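PDB 6VW4: aromatic-ring-hydroxylating dioxygenase beta subunit from Catenulispora acidiphila, which is of unknown function but has the NTF2-like fold and binds the aromatic polyketide S-DNPA in its pocket. Local coordinates for residues Y33-P39 / G54-V59; P73-R77 / L105-V109. One frame throughout, in Å; residues are numbered along the deposited sequence.

Contact 1: residues Y33-P39 / G54-V59. With SDN ([(3S)-9-hydroxy-1-methyl-10-oxo-4,10-dihydro-3H-benzo[g]isochromen-3-yl]acetic acid), chain C.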
loop_
_atom_site.group_PDB
_atom_site.type_symbol
_atom_site.label_atom_id
_atom_site.label_comp_id
_atom_site.label_asym_id
_atom_site.label_seq_id
_atom_site.Cartn_x
_atom_site.Cartn_y
_atom_site.Cartn_z
ATOM N N TYR A 33 -21.233 1.002 2.977
ATOM C CA TYR A 33 -20.413 0.465 1.906
ATOM C C TYR A 33 -21.240 0.307 0.655
ATOM O O TYR A 33 -20.788 0.669 -0.436
ATOM C CB TYR A 33 -19.781 -0.865 2.316
ATOM C CG TYR A 33 -19.085 -1.643 1.205
ATOM C CD1 TYR A 33 -17.809 -1.320 0.822
ATOM C CD2 TYR A 33 -19.706 -2.700 0.555
ATOM C CE1 TYR A 33 -17.145 -2.018 -0.149
ATOM C CE2 TYR A 33 -19.046 -3.401 -0.452
ATOM C CZ TYR A 33 -17.745 -3.056 -0.768
ATOM O OH TYR A 33 -17.027 -3.698 -1.739
ATOM N N ALA A 34 -22.454 -0.236 0.786
ATOM C CA ALA A 34 -23.289 -0.426 -0.400
ATOM C C ALA A 34 -23.686 0.907 -1.020
ATOM O O ALA A 34 -23.869 0.985 -2.232
ATOM C CB ALA A 34 -24.538 -1.251 -0.066
ATOM N N ASP A 35 -23.791 1.963 -0.222
ATOM C CA ASP A 35 -24.108 3.280 -0.763
ATOM C C ASP A 35 -22.964 3.916 -1.537
ATOM O O ASP A 35 -23.145 5.023 -2.064
ATOM C CB ASP A 35 -24.500 4.262 0.358
ATOM C CG ASP A 35 -25.885 3.965 0.951
ATOM O OD1 ASP A 35 -26.649 3.187 0.332
ATOM O OD2 ASP A 35 -26.195 4.490 2.037
ATOM N N THR A 36 -21.772 3.317 -1.555
ATOM C CA THR A 36 -20.724 3.840 -2.431
ATOM C C THR A 36 -20.765 3.183 -3.792
ATOM O O THR A 36 -19.973 3.542 -4.682
ATOM C CB THR A 36 -19.325 3.657 -1.818
ATOM O OG1 THR A 36 -18.968 2.272 -1.847
ATOM C CG2 THR A 36 -19.292 4.181 -0.392
ATOM N N PHE A 37 -21.624 2.190 -3.951
ATOM C CA PHE A 37 -21.899 1.608 -5.256
ATOM C C PHE A 37 -23.070 2.339 -5.924
ATOM O O PHE A 37 -23.879 2.977 -5.265
ATOM C CB PHE A 37 -22.230 0.125 -5.121
ATOM C CG PHE A 37 -21.028 -0.783 -4.908
ATOM C CD1 PHE A 37 -20.351 -0.803 -3.705
ATOM C CD2 PHE A 37 -20.596 -1.616 -5.932
ATOM C CE1 PHE A 37 -19.291 -1.654 -3.513
ATOM C CE2 PHE A 37 -19.537 -2.476 -5.744
ATOM C CZ PHE A 37 -18.891 -2.498 -4.537
ATOM N N THR A 38 -23.153 2.243 -7.246
ATOM C CA THR A 38 -24.341 2.737 -7.914
ATOM C C THR A 38 -25.546 1.883 -7.519
ATOM O O THR A 38 -25.381 0.775 -7.010
ATOM C CB THR A 38 -24.194 2.706 -9.423
ATOM O OG1 THR A 38 -23.955 1.368 -9.844
ATOM C CG2 THR A 38 -23.079 3.602 -9.879
ATOM N N PRO A 39 -26.777 2.382 -7.736
ATOM C CA PRO A 39 -27.973 1.588 -7.334
ATOM C C PRO A 39 -28.052 0.228 -8.003
ATOM O O PRO A 39 -28.590 -0.714 -7.398
ATOM C CB PRO A 39 -29.150 2.486 -7.742
ATOM C CG PRO A 39 -28.552 3.938 -7.636
ATOM C CD PRO A 39 -27.122 3.769 -8.134
ATOM N N GLY A 54 -27.069 -4.585 -7.141
ATOM C CA GLY A 54 -27.840 -3.652 -6.369
ATOM C C GLY A 54 -27.435 -3.649 -4.917
ATOM O O GLY A 54 -26.918 -4.628 -4.381
ATOM N N ARG A 55 -27.708 -2.506 -4.280
ATOM C CA ARG A 55 -27.293 -2.279 -2.904
ATOM C C ARG A 55 -27.891 -3.292 -1.940
ATOM O O ARG A 55 -27.206 -3.741 -1.010
ATOM C CB ARG A 55 -27.660 -0.860 -2.488
ATOM C CG ARG A 55 -27.082 0.201 -3.425
ATOM C CD ARG A 55 -27.032 1.564 -2.750
ATOM N NE ARG A 55 -26.386 2.576 -3.599
ATOM C CZ ARG A 55 -26.884 3.791 -3.858
ATOM N NH1 ARG A 55 -28.048 4.168 -3.346
ATOM N NH2 ARG A 55 -26.222 4.631 -4.645
ATOM N N GLU A 56 -29.163 -3.650 -2.118
ATOM C CA GLU A 56 -29.784 -4.571 -1.168
ATOM C C GLU A 56 -29.126 -5.947 -1.246
ATOM O O GLU A 56 -28.905 -6.606 -0.218
ATOM C CB GLU A 56 -31.298 -4.666 -1.421
ATOM N N ALA A 57 -28.811 -6.404 -2.459
ATOM C CA ALA A 57 -28.173 -7.704 -2.609
ATOM C C ALA A 57 -26.754 -7.673 -2.041
ATOM O O ALA A 57 -26.291 -8.655 -1.444
ATOM C CB ALA A 57 -28.171 -8.109 -4.081
ATOM N N ILE A 58 -26.069 -6.535 -2.188
ATOM C CA ILE A 58 -24.743 -6.363 -1.612
ATOM C C ILE A 58 -24.818 -6.447 -0.102
ATOM O O ILE A 58 -24.057 -7.186 0.531
ATOM C CB ILE A 58 -24.132 -5.021 -2.067
ATOM C CG1 ILE A 58 -23.596 -5.135 -3.477
ATOM C CG2 ILE A 58 -22.951 -4.565 -1.192
ATOM C CD1 ILE A 58 -23.294 -3.767 -4.134
ATOM N N VAL A 59 -25.707 -5.666 0.507
ATOM C CA VAL A 59 -25.782 -5.713 1.964
ATOM C C VAL A 59 -26.164 -7.103 2.466
ATOM O O VAL A 59 -25.695 -7.530 3.537
ATOM C CB VAL A 59 -26.759 -4.666 2.515
ATOM C CG1 VAL A 59 -27.032 -4.985 4.013
ATOM C CG2 VAL A 59 -26.227 -3.268 2.302
HETATM O O4 SDN C . -14.957 -5.464 -0.913
HETATM C C11 SDN C . -13.758 -5.947 -1.437
HETATM C C12 SDN C . -13.337 -7.260 -1.226
HETATM C C13 SDN C . -14.238 -8.199 -0.392
HETATM O O5 SDN C . -15.263 -7.801 0.054
HETATM C C14 SDN C . -13.791 -9.630 -0.157
HETATM C C15 SDN C . -14.696 -10.586 0.658
HETATM O O3 SDN C . -14.579 -11.988 0.333
HETATM C C16 SDN C . -15.792 -10.097 1.617
HETATM C C10 SDN C . -12.934 -5.086 -2.145
HETATM C C9 SDN C . -11.712 -5.536 -2.669
HETATM C C8 SDN C . -11.300 -6.845 -2.472
HETATM C C7 SDN C . -12.104 -7.715 -1.743
HETATM C C6 SDN C . -11.627 -9.186 -1.512
HETATM C C5 SDN C . -12.541 -10.105 -0.704
HETATM C C4 SDN C . -12.128 -11.492 -0.489
HETATM C C3 SDN C . -13.203 -12.425 0.046
HETATM C C2 SDN C . -12.593 -12.749 1.397
HETATM C C1 SDN C . -12.055 -14.133 1.695
HETATM O O2 SDN C . -12.056 -15.007 0.796
HETATM O O1 SDN C . -11.623 -14.374 2.860
#
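Arg55 reaches from the first turn of helix 55-68 across to the corner that leads from helix 30-34 into strand 37-38. Its CB rests 4.0 Å from CB of Ala34. Beyond it the chain runs extended from CG to NE, and CD passes beside the Ala34 carbonyl, with CD to O at 3.3 Å. At the tip, NE and NH2 both donate to the backbone O of Phe37, NE at 3.0 Å and NH2 at 2.9 Å. This side-on, two-nitrogen grip on one oxygen lies in the guanidinium plane and should fix the rotation of the group. Pro39 CG covers one face of the guanidinium and Asp35 CA the opposite one. The Asp35 carboxylate adds a long salt bridge, OD1 to NE, in which no N-H points at the oxygen because it sits well off the plane.

The contact packs helix 55-68 against the turn between helix 30-34 and the sheet of this SnoaL-like, NTF2-type fold. Ala34 to Phe37 form a type I turn, and Thr36 OG1 joins Thr36 N on the Tyr33 carbonyl. Deeper in, Ile58 divides its branches: CD1 stands over a face of the Phe37 ring, 4.0 Å from its centroid, while CG2 meets Ala34 CB and the edge of the Tyr33 ring. Val59 CG2 closes on Ala34 CB at 3.5 Å. Tyr33, whose CG stands opposite the backbone N (chi1 170°), carries its ring to the pocket, where its OH accepts a 2.8 Å hydrogen bond from O4 of SDN.

Contact 2: residues P73-R77 / L105-V109. With SDN ([(3S)-9-hydroxy-1-methyl-10-oxo-4,10-dihydro-3H-benzo[g]isochromen-3-yl]acetic acid), chain C.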
loop_
_atom_site.group_PDB
_atom_site.type_symbol
_atom_site.label_atom_id
_atom_site.label_comp_id
_atom_site.label_asym_id
_atom_site.label_seq_id
_atom_site.Cartn_x
_atom_site.Cartn_y
_atom_site.Cartn_z
ATOM N N PRO A 73 -15.945 -11.948 16.805
ATOM C CA PRO A 73 -14.764 -11.417 17.503
ATOM C C PRO A 73 -13.533 -11.315 16.577
ATOM O O PRO A 73 -12.430 -11.772 16.907
ATOM C CB PRO A 73 -14.551 -12.434 18.626
ATOM C CG PRO A 73 -15.129 -13.775 18.040
ATOM C CD PRO A 73 -15.940 -13.423 16.792
ATOM N N VAL A 74 -13.737 -10.674 15.428
ATOM C CA VAL A 74 -12.773 -10.659 14.335
ATOM C C VAL A 74 -12.650 -9.250 13.764
ATOM O O VAL A 74 -13.632 -8.506 13.706
ATOM C CB VAL A 74 -13.209 -11.648 13.244
ATOM C CG1 VAL A 74 -12.529 -11.346 11.947
ATOM C CG2 VAL A 74 -12.904 -13.042 13.670
ATOM N N GLN A 75 -11.436 -8.879 13.336
ATOM C CA GLN A 75 -11.203 -7.592 12.670
ATOM C C GLN A 75 -10.473 -7.816 11.355
ATOM O O GLN A 75 -9.290 -8.158 11.345
ATOM C CB GLN A 75 -10.416 -6.625 13.556
ATOM C CG GLN A 75 -10.288 -5.209 12.968
ATOM C CD GLN A 75 -11.641 -4.563 12.657
ATOM O OE1 GLN A 75 -12.421 -4.280 13.566
ATOM N NE2 GLN A 75 -11.925 -4.333 11.370
ATOM N N ARG A 76 -11.165 -7.604 10.263
ATOM C CA ARG A 76 -10.568 -7.680 8.945
ATOM C C ARG A 76 -10.119 -6.297 8.471
ATOM O O ARG A 76 -10.661 -5.270 8.884
ATOM C CB ARG A 76 -11.555 -8.216 7.930
ATOM C CG ARG A 76 -12.483 -9.286 8.435
ATOM C CD ARG A 76 -12.497 -10.469 7.468
ATOM N NE ARG A 76 -12.782 -10.071 6.091
ATOM C CZ ARG A 76 -12.573 -10.847 5.032
ATOM N NH1 ARG A 76 -12.074 -12.063 5.199
ATOM N NH2 ARG A 76 -12.853 -10.404 3.812
ATOM N N ARG A 77 -9.112 -6.295 7.594
ATOM C CA ARG A 77 -8.552 -5.111 6.961
ATOM C C ARG A 77 -8.268 -5.457 5.512
ATOM O O ARG A 77 -7.758 -6.539 5.232
ATOM C CB ARG A 77 -7.243 -4.647 7.593
ATOM C CG ARG A 77 -7.338 -4.122 9.002
ATOM C CD ARG A 77 -8.259 -2.937 9.114
ATOM N NE ARG A 77 -8.488 -2.650 10.513
ATOM C CZ ARG A 77 -9.448 -1.862 10.963
ATOM N NH1 ARG A 77 -10.256 -1.281 10.112
ATOM N NH2 ARG A 77 -9.592 -1.668 12.261
ATOM N N LEU A 105 -6.302 -8.971 5.459
ATOM C CA LEU A 105 -5.790 -9.310 6.778
ATOM C C LEU A 105 -6.949 -9.612 7.717
ATOM O O LEU A 105 -7.992 -8.948 7.670
ATOM C CB LEU A 105 -4.970 -8.196 7.345
ATOM C CG LEU A 105 -3.703 -7.964 6.538
ATOM C CD1 LEU A 105 -3.079 -6.746 7.098
ATOM C CD2 LEU A 105 -2.753 -9.128 6.626
ATOM N N THR A 106 -6.777 -10.631 8.556
ATOM C CA THR A 106 -7.800 -11.009 9.534
ATOM C C THR A 106 -7.150 -11.228 10.892
ATOM O O THR A 106 -6.298 -12.107 11.058
ATOM C CB THR A 106 -8.555 -12.270 9.118
ATOM O OG1 THR A 106 -8.999 -12.147 7.773
ATOM C CG2 THR A 106 -9.792 -12.476 10.012
ATOM N N THR A 107 -7.533 -10.409 11.840
ATOM C CA THR A 107 -7.008 -10.457 13.188
ATOM C C THR A 107 -8.034 -11.132 14.088
ATOM O O THR A 107 -9.204 -10.722 14.138
ATOM C CB THR A 107 -6.684 -9.048 13.692
ATOM O OG1 THR A 107 -5.604 -8.533 12.914
ATOM C CG2 THR A 107 -6.275 -9.083 15.173
ATOM N N ARG A 108 -7.600 -12.187 14.757
ATOM C CA ARG A 108 -8.370 -12.899 15.770
ATOM C C ARG A 108 -7.624 -12.777 17.089
ATOM O O ARG A 108 -6.483 -12.296 17.138
ATOM C CB ARG A 108 -8.583 -14.359 15.347
ATOM C CG ARG A 108 -9.617 -14.486 14.277
ATOM C CD ARG A 108 -9.653 -15.878 13.753
ATOM N NE ARG A 108 -10.609 -16.093 12.659
ATOM C CZ ARG A 108 -10.259 -16.214 11.373
ATOM N NH1 ARG A 108 -8.999 -16.094 11.001
ATOM N NH2 ARG A 108 -11.166 -16.442 10.442
ATOM N N VAL A 109 -8.276 -13.210 18.175
ATOM C CA VAL A 109 -7.588 -13.269 19.467
ATOM C C VAL A 109 -6.350 -14.153 19.364
ATOM O O VAL A 109 -5.291 -13.815 19.895
ATOM C CB VAL A 109 -8.541 -13.756 20.573
ATOM C CG1 VAL A 109 -9.527 -12.647 20.962
ATOM C CG2 VAL A 109 -9.283 -15.015 20.107
HETATM O O4 SDN C . -14.957 -5.464 -0.913
HETATM C C11 SDN C . -13.758 -5.947 -1.437
HETATM C C12 SDN C . -13.337 -7.260 -1.226
HETATM C C13 SDN C . -14.238 -8.199 -0.392
HETATM O O5 SDN C . -15.263 -7.801 0.054
HETATM C C14 SDN C . -13.791 -9.630 -0.157
HETATM C C15 SDN C . -14.696 -10.586 0.658
HETATM O O3 SDN C . -14.579 -11.988 0.333
HETATM C C16 SDN C . -15.792 -10.097 1.617
HETATM C C10 SDN C . -12.934 -5.086 -2.145
HETATM C C9 SDN C . -11.712 -5.536 -2.669
HETATM C C8 SDN C . -11.300 -6.845 -2.472
HETATM C C7 SDN C . -12.104 -7.715 -1.743
HETATM C C6 SDN C . -11.627 -9.186 -1.512
HETATM C C5 SDN C . -12.541 -10.105 -0.704
HETATM C C4 SDN C . -12.128 -11.492 -0.489
HETATM C C3 SDN C . -13.203 -12.425 0.046
HETATM C C2 SDN C . -12.593 -12.749 1.397
HETATM C C1 SDN C . -12.055 -14.133 1.695
HETATM O O2 SDN C . -12.056 -15.007 0.796
HETATM O O1 SDN C . -11.623 -14.374 2.860
HETATM O O HOH W 1 -6.643 -7.070 11.021
#
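Gln75 and Thr107 exchange two nearly straight backbone hydrogen bonds, Gln75 N to Thr107 O at 3.0 Å and Thr107 N to Gln75 O at 2.9 Å. Arg77 and Leu105 form the next hydrogen-bonded pair of this antiparallel hairpin, made by strands 75-86 and 96-108 in the curved sheet of the NTF2-like fold. Between them lies the non-hydrogen-bonded pair Arg76 and Thr106, where Arg76 CA approaches the Leu105 carbonyl in a CA-H...O contact. A water donates to Gln75 O and accepts from Thr107 OG1, so that carbonyl also receives a bond from the side of the sheet that carries Gln75 and Thr107.

The other side bears Arg76. Its chain, bent at chi2 (-131°) and chi3 (-53°), runs alongside Thr106 and brings the guanidinium to the acetate arm of SDN. NH1 gives a weak but straight hydrogen bond to O1 of the ligand, 3.3 Å at 168°, and NH2 comes within 3.4 Å of its C2. With an alanine in place of Arg76, the ligand carboxylate would probably lose this cationic mate and a gap would open beside C2.

On the Gln75 face, the Gln75 amide folds back so that NE2 donates to Arg76 O as well as to Asp26 O, and NE2 lies over the centre of the Arg77 guanidinium. Arg77 itself turns to the second subunit, forming a salt bridge with Asp142 of that subunit, while Leu105 packs on Leu103 of the second subunit. Toward the strand ends Val74 spreads its two methyls, CG1 against Thr106 CG2 at 3.5 Å and CG2 against Arg108 CG at 3.6 Å.

From the N terminus, helix 8-26 leads to helix 30-34, and contact 1 closes a short loop of 14 residues, holding strand 41-44 and edge strand 52-53, by bringing the start of helix 55-68 back to residues 33-39. That helix then leads toward strand 75-86, where contact 2 begins; its 27-residue loop is the hairpin with strand 96-108. The two loops follow in series, neither enclosing nor crossing the other. Their centres lie about 23 Å apart and they do not touch, but SDN bridges them: contact 1 supplies a partner for its O4, contact 2 a weaker one for its carboxylate. Contact 1 thus ties helix 55-68 to helix 30-34 and strand 37-38, contact 2 the strands beside the second subunit.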